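Local coordinates for protein synaptotagmin IV (Rattus norvegicus, PDB 1W15) that serves as a synaptotagmin of dense core vesicles, taking part in their mobility in neurons through interaction with the kinesin KIF1A, at residues Y54-L59 and E101-D106. Numbering follows the deposited sequence.
Sequences YVKVNL and EFLVLD. With CA (calcium ion), chain B.
One face of the Tyr54 ring is covered by Leu105, whose CB makes a CH-pi contact 3.9 Å from the ring centroid, displaced toward the CZ and CE1 rim. Tyr54 CG sits between the backbone N and the carbonyl carbon (chi1 63°), which lays the ring across the base of the leucine; its OH reaches on to Asn113. Leu105 CD1 lies against Tyr54 CE2 and also packs on Lys56 CB, 3.7 Å away. The Phe102 ring takes Val55 CG1 at its edge, 4.3 Å from Phe102 CD2. Val57 lies alongside Phe102, with Val57 CG2 3.8 Å from Phe102 CD2. The amide of Asn58 and the carboxylate of Glu101 form a polar pair: Asn58 ND2 gives Glu101 OE1 a nearly straight hydrogen bond of 2.9 Å. The acceptor lies in the amide plane of Asn58, but the donor meets OE1 from the anti side, 28° out of the carboxylate plane, with the two planes 59° apart. Tyr60 OH also bonds to OE1, and Arg118 forms a salt bridge with OE2. These are neighbouring antiparallel strands in one sheet of the C2B beta-sandwich. Three hydrogen-bonded pairs, Tyr54 with Leu105, Lys56 with Leu103 and Asn58 with Glu101, each exchange two N-H...O bonds. Between them, Val55 faces Val104 and Val57 faces Phe102 as non-hydrogen-bonded pairs. A CA-H...O contact, Val55 CA to Leu103 O at 3.2 Å, supplements the N-H...O bonds. Both valine-containing pairs enter the sandwich interior, where Val55, Val57 and Phe102 meet Val36 of strand 31-40 in the other sheet. Next to Leu105, at the Tyr54 end, Asp106 OD1 makes a long 2.7 Å contact with a calcium ion seen in this crystal. The Asp52 and Glu108 carboxylates, Ser107 O and a water 2.8 Å from the calcium also bind it.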
ATOM      1  N   TYR A  54       6.290  17.932   0.676  1.00 33.04           N
ATOM      2  CA  TYR A  54       5.666  17.081  -0.348  1.00 34.21           C
ATOM      3  C   TYR A  54       6.801  16.507  -1.177  1.00 34.51           C
ATOM      4  O   TYR A  54       7.957  16.933  -1.043  1.00 36.16           O
ATOM      5  CB  TYR A  54       4.692  17.857  -1.234  1.00 34.16           C
ATOM      6  CG  TYR A  54       5.282  18.972  -2.071  1.00 35.78           C
ATOM      7  CD1 TYR A  54       5.622  20.210  -1.498  1.00 34.25           C
ATOM      8  CD2 TYR A  54       5.486  18.793  -3.436  1.00 37.39           C
ATOM      9  CE1 TYR A  54       6.147  21.246  -2.281  1.00 36.88           C
ATOM     10  CE2 TYR A  54       6.039  19.815  -4.244  1.00 37.82           C
ATOM     11  CZ  TYR A  54       6.371  21.006  -3.658  1.00 38.03           C
ATOM     12  OH  TYR A  54       6.891  21.979  -4.455  1.00 36.52           O
ATOM     13  N   VAL A  55       6.490  15.548  -2.038  1.00 34.69           N
ATOM     14  CA  VAL A  55       7.528  14.932  -2.816  1.00 34.81           C
ATOM     15  C   VAL A  55       7.160  14.993  -4.289  1.00 36.13           C
ATOM     16  O   VAL A  55       6.034  14.632  -4.698  1.00 36.54           O
ATOM     17  CB  VAL A  55       7.710  13.433  -2.398  1.00 35.85           C
ATOM     18  CG1 VAL A  55       8.794  12.766  -3.277  1.00 33.86           C
ATOM     19  CG2 VAL A  55       8.054  13.378  -0.914  1.00 34.19           C
ATOM     20  N   LYS A  56       8.124  15.419  -5.085  1.00 35.84           N
ATOM     21  CA  LYS A  56       7.990  15.450  -6.522  1.00 36.46           C
ATOM     22  C   LYS A  56       8.827  14.320  -7.073  1.00 36.85           C
ATOM     23  O   LYS A  56       9.946  14.088  -6.596  1.00 36.91           O
ATOM     24  CB  LYS A  56       8.565  16.781  -7.045  1.00 37.39           C
ATOM     25  CG  LYS A  56       8.425  16.899  -8.533  1.00 39.86           C
ATOM     26  CD  LYS A  56       8.083  18.299  -8.887  1.00 48.99           C
ATOM     27  CE  LYS A  56       7.989  18.448 -10.376  1.00 48.33           C
ATOM     28  NZ  LYS A  56       7.984  19.882 -10.650  1.00 45.36           N
ATOM     29  N   VAL A  57       8.286  13.631  -8.071  1.00 35.91           N
ATOM     30  CA  VAL A  57       8.920  12.461  -8.652  1.00 35.83           C
ATOM     31  C   VAL A  57       9.075  12.720 -10.171  1.00 35.52           C
ATOM     32  O   VAL A  57       8.079  12.895 -10.879  1.00 36.31           O
ATOM     33  CB  VAL A  57       8.107  11.164  -8.415  1.00 36.18           C
ATOM     34  CG1 VAL A  57       8.916   9.916  -8.919  1.00 37.01           C
ATOM     35  CG2 VAL A  57       7.738  10.976  -6.910  1.00 34.79           C
ATOM     36  N   ASN A  58      10.309  12.751 -10.666  1.00 35.08           N
ATOM     37  CA  ASN A  58      10.567  12.971 -12.102  1.00 34.22           C
ATOM     38  C   ASN A  58      11.095  11.672 -12.688  1.00 34.90           C
ATOM     39  O   ASN A  58      11.955  11.054 -12.084  1.00 36.96           O
ATOM     40  CB  ASN A  58      11.599  14.103 -12.300  1.00 34.12           C
ATOM     41  CG  ASN A  58      11.055  15.463 -11.904  1.00 35.67           C
ATOM     42  OD1 ASN A  58       9.896  15.755 -12.187  1.00 36.24           O
ATOM     43  ND2 ASN A  58      11.876  16.310 -11.245  1.00 36.58           N
ATOM     44  N   LEU A  59      10.646  11.309 -13.890  1.00 33.58           N
ATOM     45  CA  LEU A  59      11.117  10.108 -14.571  1.00 34.10           C
ATOM     46  C   LEU A  59      11.909  10.564 -15.787  1.00 35.50           C
ATOM     47  O   LEU A  59      11.428  11.410 -16.543  1.00 34.09           O
ATOM     48  CB  LEU A  59       9.908   9.307 -15.057  1.00 34.13           C
ATOM     49  CG  LEU A  59      10.226   7.968 -15.720  1.00 35.34           C
ATOM     50  CD1 LEU A  59      10.639   6.961 -14.685  1.00 35.21           C
ATOM     51  CD2 LEU A  59       9.034   7.456 -16.508  1.00 34.79           C
ATOM     52  N   GLU A 101      13.839  10.417 -10.081  1.00 35.24           N
ATOM     53  CA  GLU A 101      14.409  11.435  -9.209  1.00 36.06           C
ATOM     54  C   GLU A 101      13.308  11.784  -8.240  1.00 36.00           C
ATOM     55  O   GLU A 101      12.226  12.172  -8.677  1.00 37.31           O
ATOM     56  CB  GLU A 101      14.787  12.666 -10.039  1.00 36.21           C
ATOM     57  CG  GLU A 101      15.369  13.848  -9.248  1.00 36.23           C
ATOM     58  CD  GLU A 101      15.577  15.091 -10.165  1.00 38.58           C
ATOM     59  OE1 GLU A 101      14.664  15.433 -10.947  1.00 37.08           O
ATOM     60  OE2 GLU A 101      16.652  15.739 -10.097  1.00 37.92           O
ATOM     61  N   PHE A 102      13.598  11.721  -6.940  1.00 35.25           N
ATOM     62  CA  PHE A 102      12.658  12.129  -5.886  1.00 35.14           C
ATOM     63  C   PHE A 102      13.188  13.409  -5.243  1.00 36.00           C
ATOM     64  O   PHE A 102      14.401  13.482  -4.871  1.00 36.14           O
ATOM     65  CB  PHE A 102      12.572  11.068  -4.786  1.00 35.03           C
ATOM     66  CG  PHE A 102      12.098   9.736  -5.255  1.00 36.68           C
ATOM     67  CD1 PHE A 102      13.019   8.786  -5.748  1.00 35.18           C
ATOM     68  CD2 PHE A 102      10.731   9.395  -5.161  1.00 35.44           C
ATOM     69  CE1 PHE A 102      12.574   7.547  -6.188  1.00 36.96           C
ATOM     70  CE2 PHE A 102      10.288   8.133  -5.599  1.00 35.14           C
ATOM     71  CZ  PHE A 102      11.193   7.221  -6.092  1.00 34.79           C
ATOM     72  N   LEU A 103      12.305  14.398  -5.123  1.00 34.86           N
ATOM     73  CA  LEU A 103      12.629  15.664  -4.483  1.00 35.33           C
ATOM     74  C   LEU A 103      11.652  15.872  -3.337  1.00 35.39           C
ATOM     75  O   LEU A 103      10.444  15.878  -3.553  1.00 36.58           O
ATOM     76  CB  LEU A 103      12.506  16.824  -5.501  1.00 35.69           C
ATOM     77  CG  LEU A 103      13.356  16.512  -6.761  1.00 39.24           C
ATOM     78  CD1 LEU A 103      12.680  16.998  -7.976  1.00 39.34           C
ATOM     79  CD2 LEU A 103      14.771  17.002  -6.596  1.00 36.65           C
ATOM     80  N   VAL A 104      12.190  16.023  -2.130  1.00 34.23           N
ATOM     81  CA  VAL A 104      11.415  16.416  -0.973  1.00 33.47           C
ATOM     82  C   VAL A 104      11.542  17.956  -0.854  1.00 34.37           C
ATOM     83  O   VAL A 104      12.663  18.470  -0.717  1.00 34.35           O
ATOM     84  CB  VAL A 104      11.906  15.707   0.317  1.00 32.29           C
ATOM     85  CG1 VAL A 104      10.989  16.117   1.500  1.00 32.41           C
ATOM     86  CG2 VAL A 104      11.961  14.118   0.134  1.00 35.83           C
ATOM     87  N   LEU A 105      10.398  18.634  -0.938  1.00 34.02           N
ATOM     88  CA  LEU A 105      10.307  20.094  -1.020  1.00 35.09           C
ATOM     89  C   LEU A 105       9.465  20.590   0.111  1.00 36.56           C
ATOM     90  O   LEU A 105       8.572  19.877   0.589  1.00 36.68           O
ATOM     91  CB  LEU A 105       9.637  20.486  -2.345  1.00 36.07           C
ATOM     92  CG  LEU A 105      10.485  20.081  -3.582  1.00 36.30           C
ATOM     93  CD1 LEU A 105       9.707  19.257  -4.584  1.00 38.70           C
ATOM     94  CD2 LEU A 105      10.925  21.423  -4.161  1.00 35.56           C
ATOM     95  N   ASP A 106       9.713  21.838   0.514  1.00 35.01           N
ATOM     96  CA  ASP A 106       8.932  22.445   1.567  1.00 36.43           C
ATOM     97  C   ASP A 106       7.964  23.397   0.873  1.00 37.85           C
ATOM     98  O   ASP A 106       8.394  24.320   0.152  1.00 36.95           O
ATOM     99  CB  ASP A 106       9.886  23.199   2.488  1.00 36.12           C
ATOM    100  CG  ASP A 106       9.180  23.998   3.540  1.00 38.58           C
ATOM    101  OD1 ASP A 106       8.106  23.610   4.033  1.00 38.45           O
ATOM    102  OD2 ASP A 106       9.636  25.069   3.913  1.00 42.78           O
TER
HETATM  103 CA    CA B1001       6.681  25.750   4.772  1.00 70.74          CA
HETATM  104  O   HOH W   1       6.671  27.810   6.591  1.00 73.34           O